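Local structure of phosphodiesterase (Salpingoeca rosetta, 7CJ3) at residues Ser38-Ala43 and Ala110-Tyr115; Cys34-Leu39 and Trp127-Ala132. The protein binds retinal within a helical transmembrane domain and belongs to the bacteriorhodopsin-like membrane proteins. One frame throughout, in Å; residues are numbered along the deposited sequence.

Contact 1 (Ser38-Ala43 and Ala110-Tyr115); sequences SLIFFA and ATLNLY
Leu39 lays CD2 at the edge of the Tyr115 ring, near its plane, and against Tyr115 CB at 3.9 Å, the two side chains crossing at about a right angle. Beside this apolar touch the backbones join: Tyr115 N donates to Leu39 O over 2.9 Å, nearly straight at 174°, with the donor tilted 29° from the carbonyl plane. Here the helix is ending: Ala43 N bonds to Ile40 O, and Leu39 O accepts the N-H of Tyr115. With CG anti to N (chi1 178°), the Tyr115 ring brings CD1 to 3.5 Å from Phe42 O, which meets it obliquely; Phe42 CB and Tyr115 CB touch at 4.2 Å. Further back along 110-115, the CD2 branch of Leu114 fits against both Leu39 CB, at 3.9 Å, and Ile40 CG1, at 3.8 Å. Ile40 CD1 then reaches Leu112 CD1 at 4.1 Å, on the more open flank. Beyond the pair, Asn113 OD1 is hydrogen-bonded to Ser48 OG, and a lipid (OLC) touches Tyr115. The extended chain leaving helix 86-111 thus docks on the end of the N-terminal helix and leads into the antiparallel hairpin 117-118/125-126, which joins helices 86-111 and 128-149 as in the B-C loop of microbial rhodopsins.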
loop_
_atom_site.group_PDB
_atom_site.type_symbol
_atom_site.label_atom_id
_atom_site.label_comp_id
_atom_site.label_asym_id
_atom_site.label_seq_id
_atom_site.Cartn_x
_atom_site.Cartn_y
_atom_site.Cartn_z
ATOM N N SER B 38 -2.718 6.307 -27.537
ATOM C CA SER B 38 -3.402 5.550 -28.611
ATOM C C SER B 38 -4.585 4.794 -28.019
ATOM O O SER B 38 -5.633 4.754 -28.689
ATOM C CB SER B 38 -2.438 4.678 -29.320
ATOM O OG SER B 38 -1.161 4.805 -28.697
ATOM N N LEU B 39 -4.443 4.293 -26.784
ATOM C CA LEU B 39 -5.529 3.578 -26.035
ATOM C C LEU B 39 -6.728 4.512 -25.785
ATOM O O LEU B 39 -7.887 4.044 -25.847
ATOM C CB LEU B 39 -4.951 3.011 -24.735
ATOM C CG LEU B 39 -4.073 1.770 -24.910
ATOM C CD1 LEU B 39 -3.669 1.205 -23.558
ATOM C CD2 LEU B 39 -4.782 0.705 -25.737
ATOM N N ILE B 40 -6.484 5.814 -25.575
ATOM C CA ILE B 40 -7.576 6.822 -25.425
ATOM C C ILE B 40 -8.267 7.039 -26.780
ATOM O O ILE B 40 -9.539 7.000 -26.821
ATOM C CB ILE B 40 -7.039 8.136 -24.825
ATOM C CG1 ILE B 40 -6.757 7.938 -23.326
ATOM C CG2 ILE B 40 -8.028 9.295 -25.037
ATOM C CD1 ILE B 40 -5.987 9.048 -22.672
ATOM N N PHE B 41 -7.463 7.279 -27.822
ATOM C CA PHE B 41 -7.930 7.679 -29.174
ATOM C C PHE B 41 -8.781 6.546 -29.760
ATOM O O PHE B 41 -9.856 6.843 -30.324
ATOM C CB PHE B 41 -6.741 8.092 -30.053
ATOM C CG PHE B 41 -5.887 9.221 -29.495
ATOM C CD1 PHE B 41 -4.574 9.429 -29.891
ATOM C CD2 PHE B 41 -6.425 10.099 -28.553
ATOM C CE1 PHE B 41 -3.826 10.472 -29.352
ATOM C CE2 PHE B 41 -5.676 11.129 -28.021
ATOM C CZ PHE B 41 -4.376 11.315 -28.412
ATOM N N PHE B 42 -8.385 5.279 -29.551
ATOM C CA PHE B 42 -9.074 4.098 -30.150
ATOM C C PHE B 42 -10.107 3.479 -29.195
ATOM O O PHE B 42 -10.708 2.491 -29.559
ATOM C CB PHE B 42 -8.043 3.085 -30.640
ATOM C CG PHE B 42 -7.243 3.528 -31.840
ATOM C CD1 PHE B 42 -7.866 3.744 -33.063
ATOM C CD2 PHE B 42 -5.862 3.668 -31.768
ATOM C CE1 PHE B 42 -7.133 4.134 -34.177
ATOM C CE2 PHE B 42 -5.124 4.034 -32.883
ATOM C CZ PHE B 42 -5.762 4.276 -34.084
ATOM N N ALA B 43 -10.354 4.039 -28.018
ATOM C CA ALA B 43 -11.333 3.472 -27.069
ATOM C C ALA B 43 -12.740 3.493 -27.670
ATOM O O ALA B 43 -13.022 4.362 -28.459
ATOM C CB ALA B 43 -11.284 4.216 -25.760
ATOM N N ALA B 110 -8.754 2.814 -13.973
ATOM C CA ALA B 110 -9.886 3.182 -13.082
ATOM C C ALA B 110 -10.725 4.345 -13.643
ATOM O O ALA B 110 -11.936 4.324 -13.388
ATOM C CB ALA B 110 -9.361 3.527 -11.697
ATOM N N THR B 111 -10.102 5.334 -14.308
ATOM C CA THR B 111 -10.677 6.692 -14.579
ATOM C C THR B 111 -10.969 6.940 -16.063
ATOM O O THR B 111 -11.828 7.799 -16.333
ATOM C CB THR B 111 -9.776 7.863 -14.126
ATOM O OG1 THR B 111 -8.422 7.699 -14.564
ATOM C CG2 THR B 111 -9.815 8.073 -12.620
ATOM N N LEU B 112 -10.240 6.308 -16.991
ATOM C CA LEU B 112 -10.366 6.630 -18.441
ATOM C C LEU B 112 -10.968 5.439 -19.186
ATOM O O LEU B 112 -10.913 4.314 -18.650
ATOM C CB LEU B 112 -9.008 7.037 -19.028
ATOM C CG LEU B 112 -8.261 8.137 -18.288
ATOM C CD1 LEU B 112 -6.840 8.264 -18.759
ATOM C CD2 LEU B 112 -8.972 9.458 -18.439
ATOM N N ASN B 113 -11.588 5.746 -20.334
ATOM C CA ASN B 113 -12.051 4.795 -21.382
ATOM C C ASN B 113 -10.835 4.434 -22.242
ATOM O O ASN B 113 -10.368 5.316 -23.021
ATOM C CB ASN B 113 -13.181 5.380 -22.228
ATOM C CG ASN B 113 -14.360 5.796 -21.387
ATOM O OD1 ASN B 113 -15.084 4.968 -20.865
ATOM N ND2 ASN B 113 -14.542 7.089 -21.204
ATOM N N LEU B 114 -10.332 3.206 -22.062
ATOM C CA LEU B 114 -9.140 2.683 -22.771
ATOM C C LEU B 114 -9.565 1.511 -23.662
ATOM O O LEU B 114 -10.320 0.646 -23.216
ATOM C CB LEU B 114 -8.063 2.282 -21.763
ATOM C CG LEU B 114 -7.540 3.400 -20.864
ATOM C CD1 LEU B 114 -6.558 2.837 -19.841
ATOM C CD2 LEU B 114 -6.867 4.495 -21.675
ATOM N N TYR B 115 -9.094 1.535 -24.906
ATOM C CA TYR B 115 -9.203 0.445 -25.902
ATOM C C TYR B 115 -8.662 -0.831 -25.265
ATOM O O TYR B 115 -7.601 -0.791 -24.578
ATOM C CB TYR B 115 -8.407 0.779 -27.165
ATOM C CG TYR B 115 -8.432 -0.309 -28.198
ATOM C CD1 TYR B 115 -9.632 -0.769 -28.713
ATOM C CD2 TYR B 115 -7.261 -0.892 -28.631
ATOM C CE1 TYR B 115 -9.666 -1.768 -29.667
ATOM C CE2 TYR B 115 -7.265 -1.892 -29.589
ATOM C CZ TYR B 115 -8.471 -2.319 -30.116
ATOM O OH TYR B 115 -8.470 -3.294 -31.070
#

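Contact 2 (Cys34-Leu39 and Trp127-Ala132); sequences CVMGSL and WLMRYA
Leu128, right after the N-cap residue Trp127 and in the first turn of its helix, meets Leu39 with CB and CD1, each 4.1 Å from Leu39 CD2. This begins a nearly antiparallel helix pair of the transmembrane bundle, in which helix 128-149 runs beside the N-terminal helix 17-41; the short axes pass 10.6 Å apart at 174°. Met129 bridges two residues. Its CB lies 3.9 Å from Leu39 CD1, while its chain, with CG anti to the backbone N (chi1 -176°) and then bent twice, carries CE against Met36 CG and CB, 3.4 Å from CG. The two methionine side chains lie side by side and point the same way. Arg130 and Tyr131 turn away from this interface: Arg130 forms a salt bridge with Glu254, and Tyr131 lines the retinal pocket. One turn after Leu128, Ala132 brings the interface back, its helix continued by the bond from Ala132 N to Leu128 O. No hydrogen bond crosses between the segments; they meet through apolar packing. At this end Val35 offers the branch anti to its backbone N, and its CG1 meets the methyl Ala132 CB at 3.7 Å.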
loop_
_atom_site.group_PDB
_atom_site.type_symbol
_atom_site.label_atom_id
_atom_site.label_comp_id
_atom_site.label_asym_id
_atom_site.label_seq_id
_atom_site.Cartn_x
_atom_site.Cartn_y
_atom_site.Cartn_z
ATOM N N CYS B 34 2.744 7.494 -25.057
ATOM C CA CYS B 34 2.382 7.141 -26.458
ATOM C C CYS B 34 1.321 6.039 -26.445
ATOM O O CYS B 34 0.284 6.167 -27.137
ATOM C CB CYS B 34 3.618 6.721 -27.246
ATOM S SG CYS B 34 4.915 7.974 -27.254
ATOM N N VAL B 35 1.552 4.997 -25.652
ATOM C CA VAL B 35 0.648 3.822 -25.603
ATOM C C VAL B 35 -0.667 4.280 -24.977
ATOM O O VAL B 35 -1.743 3.946 -25.512
ATOM C CB VAL B 35 1.310 2.679 -24.829
ATOM C CG1 VAL B 35 0.354 1.507 -24.643
ATOM C CG2 VAL B 35 2.612 2.250 -25.483
ATOM N N MET B 36 -0.583 5.072 -23.917
ATOM C CA MET B 36 -1.784 5.628 -23.255
ATOM C C MET B 36 -2.555 6.515 -24.237
ATOM O O MET B 36 -3.804 6.376 -24.324
ATOM C CB MET B 36 -1.395 6.464 -22.039
ATOM C CG MET B 36 -2.506 6.653 -21.033
ATOM S SD MET B 36 -3.241 8.285 -21.128
ATOM C CE MET B 36 -1.793 9.336 -21.258
ATOM N N GLY B 37 -1.839 7.399 -24.936
ATOM C CA GLY B 37 -2.387 8.185 -26.053
ATOM C C GLY B 37 -3.299 7.335 -26.918
ATOM O O GLY B 37 -4.544 7.603 -26.987
ATOM N N SER B 38 -2.718 6.307 -27.537
ATOM C CA SER B 38 -3.402 5.550 -28.611
ATOM C C SER B 38 -4.585 4.794 -28.019
ATOM O O SER B 38 -5.633 4.754 -28.689
ATOM C CB SER B 38 -2.438 4.678 -29.320
ATOM O OG SER B 38 -1.161 4.805 -28.697
ATOM N N LEU B 39 -4.443 4.293 -26.784
ATOM C CA LEU B 39 -5.529 3.578 -26.035
ATOM C C LEU B 39 -6.728 4.512 -25.785
ATOM O O LEU B 39 -7.887 4.044 -25.847
ATOM C CB LEU B 39 -4.951 3.011 -24.735
ATOM C CG LEU B 39 -4.073 1.770 -24.910
ATOM C CD1 LEU B 39 -3.669 1.205 -23.558
ATOM C CD2 LEU B 39 -4.782 0.705 -25.737
ATOM N N TRP B 127 -6.724 -6.148 -20.978
ATOM C CA TRP B 127 -6.285 -4.767 -20.673
ATOM C C TRP B 127 -4.879 -4.582 -21.240
ATOM O O TRP B 127 -3.895 -5.076 -20.589
ATOM C CB TRP B 127 -6.307 -4.530 -19.175
ATOM C CG TRP B 127 -7.644 -4.683 -18.518
ATOM C CD1 TRP B 127 -7.920 -5.436 -17.408
ATOM C CD2 TRP B 127 -8.871 -4.007 -18.848
ATOM N NE1 TRP B 127 -9.227 -5.282 -17.037
ATOM C CE2 TRP B 127 -9.840 -4.424 -17.906
ATOM C CE3 TRP B 127 -9.249 -3.080 -19.826
ATOM C CZ2 TRP B 127 -11.160 -3.962 -17.933
ATOM C CZ3 TRP B 127 -10.557 -2.639 -19.854
ATOM C CH2 TRP B 127 -11.497 -3.054 -18.912
ATOM N N LEU B 128 -4.778 -3.875 -22.380
ATOM C CA LEU B 128 -3.491 -3.622 -23.080
ATOM C C LEU B 128 -2.612 -2.681 -22.239
ATOM O O LEU B 128 -1.357 -2.716 -22.356
ATOM C CB LEU B 128 -3.846 -3.024 -24.439
ATOM C CG LEU B 128 -4.491 -4.017 -25.417
ATOM C CD1 LEU B 128 -5.221 -3.297 -26.555
ATOM C CD2 LEU B 128 -3.438 -4.976 -25.967
ATOM N N MET B 129 -3.242 -1.890 -21.376
ATOM C CA MET B 129 -2.535 -0.957 -20.452
ATOM C C MET B 129 -1.758 -1.754 -19.391
ATOM O O MET B 129 -0.575 -1.443 -19.183
ATOM C CB MET B 129 -3.508 0.025 -19.792
ATOM C CG MET B 129 -2.826 1.063 -18.920
ATOM S SD MET B 129 -1.775 2.234 -19.802
ATOM C CE MET B 129 -3.052 3.421 -20.220
ATOM N N ARG B 130 -2.362 -2.779 -18.787
ATOM C CA ARG B 130 -1.629 -3.670 -17.848
ATOM C C ARG B 130 -0.448 -4.304 -18.594
ATOM O O ARG B 130 0.691 -4.172 -18.089
ATOM C CB ARG B 130 -2.516 -4.717 -17.186
ATOM C CG ARG B 130 -1.803 -5.464 -16.062
ATOM C CD ARG B 130 -2.767 -6.193 -15.125
ATOM N NE ARG B 130 -3.757 -6.961 -15.869
ATOM C CZ ARG B 130 -5.003 -7.210 -15.459
ATOM N NH1 ARG B 130 -5.434 -6.806 -14.265
ATOM N NH2 ARG B 130 -5.818 -7.895 -16.237
ATOM N N TYR B 131 -0.686 -4.899 -19.765
ATOM C CA TYR B 131 0.392 -5.499 -20.597
ATOM C C TYR B 131 1.459 -4.431 -20.912
ATOM O O TYR B 131 2.661 -4.731 -20.728
ATOM C CB TYR B 131 -0.195 -6.175 -21.843
ATOM C CG TYR B 131 -0.740 -7.563 -21.608
ATOM C CD1 TYR B 131 0.117 -8.657 -21.410
ATOM C CD2 TYR B 131 -2.106 -7.811 -21.616
ATOM C CE1 TYR B 131 -0.367 -9.939 -21.200
ATOM C CE2 TYR B 131 -2.611 -9.092 -21.423
ATOM C CZ TYR B 131 -1.743 -10.160 -21.212
ATOM O OH TYR B 131 -2.246 -11.425 -21.027
ATOM N N ALA B 132 1.061 -3.211 -21.285
ATOM C CA ALA B 132 1.990 -2.084 -21.543
ATOM C C ALA B 132 2.856 -1.776 -20.325
ATOM O O ALA B 132 4.069 -1.692 -20.461
ATOM C CB ALA B 132 1.214 -0.860 -21.963
#

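How the contacts relate
Both contacts draw on helix 17-41 and share Leu39, whose side chain packs on Leu114 and Tyr115 in contact 1 and on Leu128 and Met129 in contact 2, its carbonyl accepting from Tyr115 N. Contact 1, partly buried, lies with its centre about 21 Å from the chain's centre and joins the helix end to a loop by a backbone hydrogen bond and apolar touches. Contact 2, centred about 14 Å from that point, is buried and wholly apolar between two regular helices. Their centres lie about 8 Å apart, and they touch: Leu114 CD1 packs on Met129 CE at 3.6 Å, and Tyr115 CD2 on Leu128 CD1 at 3.8 Å. These five residues therefore form one continuous apolar cluster.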